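Local atomic coordinates of beta-L-arabinobiosidase (Bacteroides thetaiotaomicron, PDB entry 5MQR), a protein that probably hydrolyses glycosidic linkages in arabinose-containing parts of plant pectin as a multidomain enzyme of a human gut bacterium. Residues 663-668 and 974-979; 501-506 and 516-521; 114-119 and 398-403; 773-778 and 834-839. One frame throughout, in Å; residues are numbered along the deposited sequence.

Contact 1. Residues 663-668 and 974-979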
# COMPACT_ATOMS: atom_id res chain seq x y z
N CYS A 663 2.04 4.14 13.57
CA CYS A 663 2.87 3.02 13.90
C CYS A 663 2.07 2.19 14.87
O CYS A 663 1.01 2.63 15.28
CB CYS A 663 4.19 3.52 14.49
SG CYS A 663 4.02 4.17 16.15
N PRO A 664 2.53 0.97 15.21
CA PRO A 664 1.79 0.07 16.12
C PRO A 664 1.92 0.39 17.61
O PRO A 664 1.29 -0.27 18.42
CB PRO A 664 2.43 -1.30 15.87
CG PRO A 664 3.57 -1.09 14.93
CD PRO A 664 3.80 0.38 14.77
N GLN A 665 2.72 1.39 17.95
CA GLN A 665 2.94 1.75 19.34
C GLN A 665 2.14 3.02 19.61
O GLN A 665 2.41 4.09 19.04
CB GLN A 665 4.43 1.93 19.62
CG GLN A 665 4.80 1.85 21.09
CD GLN A 665 6.31 1.84 21.35
OE1 GLN A 665 7.09 1.25 20.60
NE2 GLN A 665 6.72 2.50 22.42
N ARG A 666 1.15 2.88 20.49
CA ARG A 666 0.17 3.92 20.76
C ARG A 666 0.78 5.23 21.23
O ARG A 666 0.38 6.29 20.79
CB ARG A 666 -0.87 3.40 21.78
CG ARG A 666 -2.03 4.35 22.11
CD ARG A 666 -2.77 4.78 20.83
NE ARG A 666 -4.04 5.48 21.10
CZ ARG A 666 -5.13 5.48 20.31
NH1 ARG A 666 -5.16 4.80 19.15
NH2 ARG A 666 -6.22 6.15 20.70
N ASN A 667 1.76 5.18 22.12
CA ASN A 667 2.28 6.42 22.70
C ASN A 667 2.99 7.32 21.66
O ASN A 667 2.76 8.51 21.64
CB ASN A 667 3.08 6.21 24.01
CG ASN A 667 4.30 5.30 23.86
OD1 ASN A 667 4.64 4.81 22.78
ND2 ASN A 667 4.96 5.05 24.98
N PHE A 668 3.81 6.74 20.79
CA PHE A 668 4.47 7.49 19.71
C PHE A 668 3.47 8.16 18.76
O PHE A 668 3.64 9.33 18.37
CB PHE A 668 5.35 6.56 18.86
CG PHE A 668 6.76 6.38 19.38
CD1 PHE A 668 7.06 5.40 20.31
CD2 PHE A 668 7.77 7.17 18.90
CE1 PHE A 668 8.36 5.22 20.77
CE2 PHE A 668 9.09 7.00 19.34
CZ PHE A 668 9.38 6.02 20.27
N VAL A 974 19.62 2.68 20.86
CA VAL A 974 19.89 3.78 21.73
C VAL A 974 19.10 5.03 21.35
O VAL A 974 18.53 5.68 22.23
CB VAL A 974 21.41 4.09 21.82
CG1 VAL A 974 21.66 5.36 22.63
CG2 VAL A 974 22.13 2.91 22.47
N TYR A 975 19.10 5.37 20.07
CA TYR A 975 18.35 6.55 19.62
C TYR A 975 16.84 6.33 19.87
O TYR A 975 16.15 7.22 20.38
CB TYR A 975 18.63 6.88 18.14
CG TYR A 975 17.72 7.96 17.61
CD1 TYR A 975 18.05 9.31 17.72
CD2 TYR A 975 16.51 7.64 17.03
CE1 TYR A 975 17.19 10.31 17.25
CE2 TYR A 975 15.65 8.61 16.55
CZ TYR A 975 15.99 9.94 16.67
OH TYR A 975 15.10 10.89 16.19
N PHE A 976 16.35 5.15 19.49
CA PHE A 976 14.94 4.82 19.66
C PHE A 976 14.53 4.93 21.10
O PHE A 976 13.48 5.50 21.41
CB PHE A 976 14.61 3.40 19.17
CG PHE A 976 13.14 3.08 19.20
CD1 PHE A 976 12.56 2.53 20.34
CD2 PHE A 976 12.33 3.38 18.12
CE1 PHE A 976 11.20 2.26 20.40
CE2 PHE A 976 10.97 3.08 18.15
CZ PHE A 976 10.40 2.53 19.30
N ARG A 977 15.36 4.39 21.98
CA ARG A 977 15.08 4.35 23.41
C ARG A 977 14.96 5.76 23.99
O ARG A 977 14.08 6.02 24.79
CB ARG A 977 16.13 3.52 24.16
CG ARG A 977 15.91 3.33 25.66
CD ARG A 977 14.52 2.74 25.96
NE ARG A 977 14.30 2.58 27.40
CZ ARG A 977 13.11 2.46 28.00
NH1 ARG A 977 11.96 2.48 27.32
NH2 ARG A 977 13.07 2.33 29.33
N GLN A 978 15.81 6.68 23.54
CA GLN A 978 15.75 8.06 24.03
C GLN A 978 14.53 8.80 23.48
O GLN A 978 13.95 9.60 24.20
CB GLN A 978 17.04 8.84 23.73
CG GLN A 978 18.20 8.46 24.64
CD GLN A 978 17.86 8.59 26.12
OE1 GLN A 978 17.14 9.50 26.52
NE2 GLN A 978 18.35 7.68 26.94
N MSE A 979 14.15 8.51 22.24
CA MSE A 979 12.89 9.01 21.72
C MSE A 979 11.71 8.45 22.48
O MSE A 979 10.76 9.17 22.73
CB MSE A 979 12.72 8.73 20.22
CG MSE A 979 13.68 9.56 19.38
SE MSE A 979 13.08 11.43 19.28
CE MSE A 979 11.50 11.21 18.11

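Contact 2. Residues 501-506 and 516-521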
# COMPACT_ATOMS: atom_id res chain seq x y z
N ARG A 501 -24.68 8.29 -13.41
CA ARG A 501 -24.43 7.55 -14.64
C ARG A 501 -24.57 8.47 -15.84
O ARG A 501 -25.51 9.25 -15.90
CB ARG A 501 -25.40 6.37 -14.76
CG ARG A 501 -25.48 5.75 -16.16
CD ARG A 501 -26.38 4.53 -16.17
NE ARG A 501 -25.85 3.53 -15.25
CZ ARG A 501 -26.56 2.65 -14.54
NH1 ARG A 501 -27.89 2.58 -14.65
NH2 ARG A 501 -25.93 1.82 -13.71
N LEU A 502 -23.64 8.37 -16.78
CA LEU A 502 -23.73 9.01 -18.10
C LEU A 502 -23.90 7.90 -19.12
O LEU A 502 -23.41 6.79 -18.90
CB LEU A 502 -22.49 9.86 -18.41
CG LEU A 502 -21.96 10.73 -17.25
CD1 LEU A 502 -20.63 11.38 -17.62
CD2 LEU A 502 -22.98 11.76 -16.78
N GLU A 503 -24.59 8.19 -20.22
CA GLU A 503 -24.96 7.19 -21.23
C GLU A 503 -24.82 7.74 -22.63
O GLU A 503 -25.30 8.83 -22.87
CB GLU A 503 -26.43 6.76 -21.07
CG GLU A 503 -26.66 5.35 -20.59
CD GLU A 503 -28.13 5.02 -20.33
OE1 GLU A 503 -29.00 5.61 -20.99
OE2 GLU A 503 -28.41 4.14 -19.46
N LEU A 504 -24.19 6.99 -23.53
CA LEU A 504 -24.35 7.24 -24.95
C LEU A 504 -25.43 6.27 -25.41
O LEU A 504 -25.25 5.09 -25.27
CB LEU A 504 -23.05 7.02 -25.70
CG LEU A 504 -21.91 8.01 -25.43
CD1 LEU A 504 -20.65 7.52 -26.12
CD2 LEU A 504 -22.22 9.42 -25.87
N THR A 505 -26.54 6.77 -25.90
CA THR A 505 -27.71 5.94 -26.23
C THR A 505 -27.72 5.55 -27.71
O THR A 505 -27.08 6.22 -28.55
CB THR A 505 -29.05 6.69 -25.96
OG1 THR A 505 -29.20 7.80 -26.86
CG2 THR A 505 -29.11 7.20 -24.53
N PRO A 506 -28.47 4.48 -28.05
CA PRO A 506 -28.59 4.10 -29.46
C PRO A 506 -29.42 5.03 -30.33
O PRO A 506 -29.46 4.81 -31.52
CB PRO A 506 -29.20 2.69 -29.40
CG PRO A 506 -29.86 2.60 -28.06
CD PRO A 506 -29.11 3.51 -27.14
N SER A 516 -35.42 8.66 -11.59
CA SER A 516 -36.24 7.93 -12.57
C SER A 516 -36.12 8.54 -13.98
O SER A 516 -36.31 7.83 -14.96
CB SER A 516 -37.72 7.85 -12.13
OG SER A 516 -38.20 9.12 -11.74
N ARG A 517 -35.81 9.83 -14.04
CA ARG A 517 -35.64 10.56 -15.29
C ARG A 517 -34.18 10.86 -15.62
O ARG A 517 -33.27 10.68 -14.81
CB ARG A 517 -36.43 11.86 -15.22
CG ARG A 517 -37.92 11.62 -15.02
CD ARG A 517 -38.70 12.89 -15.22
NE ARG A 517 -40.05 12.73 -14.73
CZ ARG A 517 -41.06 12.13 -15.38
NH1 ARG A 517 -40.90 11.62 -16.61
NH2 ARG A 517 -42.25 12.06 -14.79
N PHE A 518 -33.99 11.34 -16.85
CA PHE A 518 -32.69 11.61 -17.42
C PHE A 518 -32.60 13.03 -17.90
O PHE A 518 -33.59 13.63 -18.28
CB PHE A 518 -32.48 10.70 -18.62
CG PHE A 518 -32.26 9.27 -18.25
CD1 PHE A 518 -33.33 8.43 -18.02
CD2 PHE A 518 -30.98 8.77 -18.15
CE1 PHE A 518 -33.13 7.09 -17.70
CE2 PHE A 518 -30.76 7.43 -17.83
CZ PHE A 518 -31.84 6.60 -17.60
N ALA A 519 -31.40 13.57 -17.86
CA ALA A 519 -31.12 14.85 -18.50
C ALA A 519 -30.46 14.56 -19.84
O ALA A 519 -29.41 13.94 -19.90
CB ALA A 519 -30.21 15.69 -17.63
N ASN A 520 -31.12 14.96 -20.91
CA ASN A 520 -30.50 14.89 -22.22
C ASN A 520 -29.55 16.08 -22.34
O ASN A 520 -29.98 17.23 -22.33
CB ASN A 520 -31.57 14.91 -23.29
CG ASN A 520 -32.42 13.65 -23.28
OD1 ASN A 520 -32.12 12.64 -22.62
ND2 ASN A 520 -33.50 13.69 -24.03
N MSE A 521 -28.26 15.80 -22.39
CA MSE A 521 -27.25 16.85 -22.41
C MSE A 521 -27.00 17.33 -23.84
O MSE A 521 -26.98 18.52 -24.08
CB MSE A 521 -25.98 16.34 -21.74
CG MSE A 521 -26.21 15.94 -20.28
SE MSE A 521 -24.50 15.48 -19.44
CE MSE A 521 -24.33 13.69 -20.24

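Contact 3. Residues 114-119 and 398-403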
# COMPACT_ATOMS: atom_id res chain seq x y z
N TYR A 114 -3.02 -13.75 -22.70
CA TYR A 114 -4.10 -12.97 -23.35
C TYR A 114 -4.56 -13.53 -24.71
O TYR A 114 -5.75 -13.52 -25.02
CB TYR A 114 -3.65 -11.51 -23.54
CG TYR A 114 -3.49 -10.76 -22.24
CD1 TYR A 114 -2.33 -10.88 -21.49
CD2 TYR A 114 -4.53 -9.97 -21.74
CE1 TYR A 114 -2.20 -10.23 -20.27
CE2 TYR A 114 -4.40 -9.30 -20.53
CZ TYR A 114 -3.24 -9.43 -19.80
OH TYR A 114 -3.10 -8.75 -18.61
N GLN A 115 -3.59 -13.99 -25.50
CA GLN A 115 -3.79 -14.56 -26.84
C GLN A 115 -3.46 -16.05 -26.78
O GLN A 115 -2.32 -16.44 -26.48
CB GLN A 115 -2.85 -13.86 -27.83
CG GLN A 115 -2.91 -14.36 -29.26
CD GLN A 115 -1.77 -13.83 -30.14
OE1 GLN A 115 -0.67 -13.52 -29.67
NE2 GLN A 115 -2.04 -13.75 -31.43
N TRP A 116 -4.44 -16.87 -27.11
CA TRP A 116 -4.35 -18.31 -26.96
C TRP A 116 -4.53 -19.04 -28.31
O TRP A 116 -5.22 -18.57 -29.20
CB TRP A 116 -5.46 -18.78 -26.01
CG TRP A 116 -5.32 -18.25 -24.64
CD1 TRP A 116 -5.63 -16.99 -24.21
CD2 TRP A 116 -4.82 -18.95 -23.51
NE1 TRP A 116 -5.34 -16.87 -22.87
CE2 TRP A 116 -4.85 -18.05 -22.41
CE3 TRP A 116 -4.34 -20.24 -23.31
CZ2 TRP A 116 -4.41 -18.41 -21.15
CZ3 TRP A 116 -3.93 -20.61 -22.05
CH2 TRP A 116 -3.96 -19.70 -20.98
N THR A 117 -3.91 -20.21 -28.42
CA THR A 117 -4.19 -21.12 -29.51
C THR A 117 -5.61 -21.69 -29.36
O THR A 117 -6.23 -21.60 -28.27
CB THR A 117 -3.21 -22.31 -29.51
OG1 THR A 117 -3.30 -22.98 -28.25
CG2 THR A 117 -1.77 -21.83 -29.73
N ASN A 118 -6.11 -22.28 -30.43
CA ASN A 118 -7.39 -22.96 -30.39
C ASN A 118 -7.36 -24.22 -29.50
O ASN A 118 -6.34 -24.88 -29.41
CB ASN A 118 -7.86 -23.31 -31.81
CG ASN A 118 -8.17 -22.07 -32.65
OD1 ASN A 118 -8.59 -21.03 -32.15
ND2 ASN A 118 -7.94 -22.18 -33.94
N PRO A 119 -8.49 -24.52 -28.81
CA PRO A 119 -8.59 -25.78 -28.07
C PRO A 119 -8.28 -26.92 -29.00
O PRO A 119 -8.78 -26.95 -30.12
CB PRO A 119 -10.06 -25.86 -27.63
CG PRO A 119 -10.54 -24.46 -27.68
CD PRO A 119 -9.69 -23.68 -28.65
N MSE A 398 -15.15 -20.56 -20.99
CA MSE A 398 -13.88 -20.72 -20.26
C MSE A 398 -13.21 -19.38 -20.17
O MSE A 398 -13.13 -18.61 -21.16
CB MSE A 398 -12.97 -21.77 -20.90
CG MSE A 398 -13.62 -23.12 -21.17
SE MSE A 398 -14.56 -23.79 -19.60
CE MSE A 398 -13.01 -23.97 -18.41
N TRP A 399 -12.74 -19.07 -18.96
CA TRP A 399 -12.12 -17.79 -18.64
C TRP A 399 -10.78 -17.98 -17.90
O TRP A 399 -10.50 -19.05 -17.33
CB TRP A 399 -13.03 -16.98 -17.71
CG TRP A 399 -14.22 -16.40 -18.34
CD1 TRP A 399 -15.37 -17.05 -18.66
CD2 TRP A 399 -14.42 -15.03 -18.67
NE1 TRP A 399 -16.28 -16.17 -19.17
CE2 TRP A 399 -15.72 -14.92 -19.21
CE3 TRP A 399 -13.63 -13.89 -18.56
CZ2 TRP A 399 -16.24 -13.73 -19.66
CZ3 TRP A 399 -14.15 -12.68 -19.02
CH2 TRP A 399 -15.45 -12.61 -19.57
N ILE A 400 -9.99 -16.92 -17.91
CA ILE A 400 -8.83 -16.79 -17.02
C ILE A 400 -8.83 -15.37 -16.41
O ILE A 400 -9.36 -14.45 -17.01
CB ILE A 400 -7.50 -17.15 -17.75
CG1 ILE A 400 -6.43 -17.65 -16.76
CG2 ILE A 400 -6.96 -15.98 -18.60
CD1 ILE A 400 -5.21 -18.30 -17.42
N SER A 401 -8.29 -15.22 -15.21
CA SER A 401 -8.10 -13.89 -14.64
C SER A 401 -6.66 -13.74 -14.21
O SER A 401 -6.07 -14.64 -13.63
CB SER A 401 -9.03 -13.62 -13.45
OG SER A 401 -10.30 -13.16 -13.89
N ARG A 402 -6.10 -12.59 -14.54
CA ARG A 402 -4.80 -12.18 -14.06
C ARG A 402 -5.00 -11.19 -12.92
O ARG A 402 -5.68 -10.19 -13.08
CB ARG A 402 -4.03 -11.52 -15.18
CG ARG A 402 -2.67 -11.00 -14.78
CD ARG A 402 -2.30 -9.90 -15.73
NE ARG A 402 -0.91 -9.51 -15.61
CZ ARG A 402 -0.36 -8.46 -16.21
NH1 ARG A 402 -1.08 -7.63 -16.96
NH2 ARG A 402 0.94 -8.22 -16.02
N ILE A 403 -4.37 -11.46 -11.79
CA ILE A 403 -4.43 -10.60 -10.61
C ILE A 403 -3.00 -10.12 -10.29
O ILE A 403 -2.14 -10.95 -9.99
CB ILE A 403 -5.04 -11.36 -9.42
CG1 ILE A 403 -6.46 -11.79 -9.80
CG2 ILE A 403 -5.02 -10.50 -8.17
CD1 ILE A 403 -6.89 -13.10 -9.17

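Contact 4. Residues 773-778 and 834-839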
# COMPACT_ATOMS: atom_id res chain seq x y z
N ASP A 773 14.94 36.30 -0.42
CA ASP A 773 14.44 37.56 0.14
C ASP A 773 14.78 37.79 1.63
O ASP A 773 14.78 38.92 2.07
CB ASP A 773 12.93 37.67 -0.11
CG ASP A 773 12.32 38.93 0.49
OD1 ASP A 773 12.46 40.03 -0.10
OD2 ASP A 773 11.72 38.80 1.58
N MSE A 774 15.05 36.72 2.38
CA MSE A 774 15.42 36.79 3.82
C MSE A 774 16.92 36.93 4.09
O MSE A 774 17.32 37.15 5.22
CB MSE A 774 14.92 35.53 4.55
CG MSE A 774 13.50 35.70 5.09
SE MSE A 774 13.36 37.12 6.44
CE MSE A 774 14.57 36.36 7.80
N THR A 775 17.73 36.81 3.04
CA THR A 775 19.20 36.78 3.13
C THR A 775 19.79 38.04 3.82
O THR A 775 20.56 37.90 4.77
CB THR A 775 19.80 36.46 1.72
OG1 THR A 775 19.74 35.04 1.51
CG2 THR A 775 21.18 36.91 1.54
N LYS A 776 19.41 39.23 3.37
CA LYS A 776 19.91 40.47 3.99
C LYS A 776 19.55 40.58 5.46
O LYS A 776 20.41 40.94 6.26
CB LYS A 776 19.39 41.71 3.25
CG LYS A 776 20.00 41.86 1.87
CD LYS A 776 19.64 43.22 1.25
CE LYS A 776 19.70 43.17 -0.27
NZ LYS A 776 20.14 44.50 -0.81
N ASP A 777 18.31 40.22 5.80
CA ASP A 777 17.83 40.24 7.18
C ASP A 777 18.67 39.34 8.07
O ASP A 777 18.97 39.71 9.22
CB ASP A 777 16.39 39.77 7.30
CG ASP A 777 15.43 40.56 6.43
OD1 ASP A 777 15.46 40.35 5.18
OD2 ASP A 777 14.65 41.35 7.00
N LEU A 778 19.06 38.17 7.54
CA LEU A 778 19.91 37.24 8.28
C LEU A 778 21.35 37.71 8.42
O LEU A 778 21.97 37.44 9.45
CB LEU A 778 19.87 35.85 7.66
CG LEU A 778 18.51 35.17 7.71
CD1 LEU A 778 18.57 33.91 6.85
CD2 LEU A 778 18.06 34.87 9.14
N SER A 834 26.74 31.09 3.98
CA SER A 834 27.63 30.78 2.87
C SER A 834 26.89 30.07 1.75
O SER A 834 26.95 30.49 0.59
CB SER A 834 28.81 29.91 3.31
OG SER A 834 29.72 29.74 2.24
N ILE A 835 26.19 29.00 2.12
CA ILE A 835 25.31 28.28 1.18
C ILE A 835 24.28 29.22 0.54
O ILE A 835 24.10 29.18 -0.66
CB ILE A 835 24.65 27.05 1.85
CG1 ILE A 835 25.70 25.96 2.09
CG2 ILE A 835 23.50 26.50 1.00
CD1 ILE A 835 25.30 24.92 3.12
N MSE A 836 23.67 30.12 1.30
CA MSE A 836 22.72 31.09 0.72
C MSE A 836 23.38 32.05 -0.24
O MSE A 836 22.73 32.55 -1.14
CB MSE A 836 21.94 31.88 1.79
CG MSE A 836 21.00 30.91 2.51
SE MSE A 836 19.92 31.82 3.89
CE MSE A 836 20.84 31.21 5.51
N GLY A 837 24.66 32.35 -0.02
CA GLY A 837 25.46 33.12 -0.98
C GLY A 837 25.57 32.42 -2.32
O GLY A 837 25.36 33.03 -3.36
N ILE A 838 25.89 31.12 -2.30
CA ILE A 838 25.99 30.34 -3.54
C ILE A 838 24.64 30.28 -4.27
O ILE A 838 24.60 30.45 -5.48
CB ILE A 838 26.49 28.91 -3.28
CG1 ILE A 838 27.92 28.94 -2.72
CG2 ILE A 838 26.44 28.07 -4.57
CD1 ILE A 838 28.27 27.68 -1.93
N LEU A 839 23.55 30.06 -3.53
CA LEU A 839 22.20 30.03 -4.12
C LEU A 839 21.76 31.42 -4.63
O LEU A 839 21.00 31.51 -5.58
CB LEU A 839 21.18 29.47 -3.11
CG LEU A 839 21.41 28.03 -2.59
CD1 LEU A 839 20.39 27.69 -1.52
CD2 LEU A 839 21.38 26.97 -3.68

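Contact 1. Residues 663-668 and 974-979
Aromatic packing dominates where Phe668, in the first turn of helix 666-680, meets Phe976 of helix 972-985. Their rings are nearly parallel, planes 26° apart, but slid so far that they barely overlap, with centroids 5.0 Å apart. Phe668 CZ sits above one face of the Phe976 ring, displaced toward its rim, and the closest approach is 3.7 Å from Phe668 CE1 to Phe976 CZ. Phe976 reaches across because its CG is anti to the backbone N (chi1 -175°), which throws the ring out from the helix flank toward Phe668. Trp1051 meets both phenylalanines edge-to-face, completing an aromatic cluster.

Next to this, Phe668 CE2 lies 4.1 Å from CB of the selenomethionine Met979, a contact of ring carbon with an aliphatic chain, the two side chains crossing at about a right angle. Shortening Phe668 to an alanine is likely to open a gap between the helices and leave Phe976 and Met979 without the ring they lean on.

The polar component is Gln665, the N-cap residue. Its OE1 approaches the edge of the Phe976 ring, 3.8 Å from CZ, while bonding to Trp1051 NE1. Its NE2 donates to Asn667 OD1 at 3.1 Å, on a lone pair in the carbonyl plane though bent (135°), and also to Glu980. A long amide suits this place, as it can satisfy its donor and acceptor beside aromatic carbon.

Helices 666-680 and 972-985 thus pack around the Trp1051 cluster, consistent with the (alpha/alpha)6 toroid expected of a six-hairpin glycosidase.

Contact 2. Residues 501-506 and 516-521
Glu503 and Phe518 meet on one face of the sheet, Leu502 and Met521 on the other, as alternation along a strand dictates. Glu503 has an unusual first torsion: chi1 is -111°, well off a staggered position, and beyond CG the chain runs extended. This carries the carboxylate to the Phe518 ring, with OE1 4.0 Å from CE2 and the two planes inclined by 32°. Phe518 turns to meet it with CG anti to its carbonyl carbon.

On the opposite face Leu502 sends CD2 to the methyl of the selenomethionine Met521, CE lying 4.2 Å away. Met521 runs extended through chi2 and then bends at chi3 (-78°), which presents CE across the leucine at about a right angle. A long, flexible, unbranched chain suits this span.

Strands 498-504, 509-513 and 518-523 form an antiparallel meander at the sheet's edge, in the range assigned to a sialidase-like CBM domain. From the middle strand, Arg511 forms a salt bridge with Glu503 OE1 and a cation-pi contact with Phe518; Gln488 bonds OE2. The acid is probably tolerated beside an aromatic ring because its charge is answered by the same arginine the ring receives, while between these two segments the other face offers apolar contact.

Contact 3. Residues 114-119 and 398-403
Trp116 brings the six-membered end of its indole to Ile400, whose CD1 lies 3.8 Å from CZ2 and 4.0 Å from CH2. The side chains cross at about a right angle, and the methyl CD1 makes the contact. A branched residue suits this buried strand position: CG1 carries CD1 out to the indole, while the side chain also packs on Trp388 of strand 387-393.

The second half of the contact is polar. Arg402 NH1 donates to Tyr114 OH at 2.8 Å, with a bent N-H...O angle of 130°. The tyrosine oxygen sits tilted out of the guanidinium plane, and ring and guanidinium stand almost perpendicular, at 89°. Arg402 reaches it with CG anti to the backbone N (chi1 178°) and the chain extended to NE, passing so close that CD is 3.2 Å from Tyr114 OH. His52 ND1 is a further partner of that hydroxyl, and Arg402 also bonds Ala426 O through NH1 and forms a salt bridge with Asp386 through NH2. A methionine in its place would probably leave Asp386 without its charged mate and Tyr114 with one bond fewer.

The loop 114-119 connects strands 104-110 and 120-123 of a four-stranded sheet, and strand 397-403 lies beside strand 52-57, from early in the chain, consistent with two adjoining blades of the propeller near its closure. Chemically, the buried arginine is probably affordable because tyrosine, carbonyl and carboxylate share its guanidinium, whereas the Trp116-Ile400 pair brings only apolar contact to the same interface.

Contact 4. Residues 773-778 and 834-839
Met836, a selenomethionine, starts with CG anti to its carbonyl carbon (chi1 -68°), runs extended through chi2, and then bends at chi3 (-104°), a value off the staggered positions. This shape sends the chain straight out of helix 820-839 and turns its methyl onto Leu778 of helix 768-788. Met836 CE lies 3.8 Å from Leu778 CD1, and Met836 SE is only slightly farther from the same methyl, at 3.9 Å. Leucine and selenomethionine cross at about a right angle.

One turn earlier, Thr775 slides past Met836 in the opposite direction. Its OG1, beside the backbone N, is 3.9 Å from Met836 CB and 4.0 Å from the selenium, a van der Waals approach with no hydrogen bond across the contact. A small residue suits this place, for the backbones come close here: the CA atoms of Thr775 and Met836 are 7.1 Å apart. The two helices belong to the MGH1-like domain, consistent with the helical toroid of six-hairpin glycosidases, and the three residues that touch are buried between the helices.

Neighbouring helices, and Met771 from the same helix as Thr775, surround these residues. Ala755 of helix 754-765 and Met771 pack against Met836, Val758 and Tyr736 against Leu778, and Met845 against Thr775. Asp773 and Asp777 both form salt bridges with Arg737, tying helix 768-788 to helix 726-737.

In the fold
The four contacts fall into two halves of the chain. Contacts 2 and 3 reach the same ten-stranded sheet, strand 397-403 near one end and strand 518-523 at the other, with centres about 35 Å apart. Contacts 1 and 4 lie in the helical region, centres about 37 Å apart, and the chain forms contact 4 between the two segments of contact 1. Contacts 3 and 4 are farthest apart, about 64 Å between centres. None touches another. A bound calcium ion lies about 12 Å from the side chain of Ile400 and one about 13 Å from that of Glu503; a bound buffer molecule is about 9 Å from the side chain of Arg402.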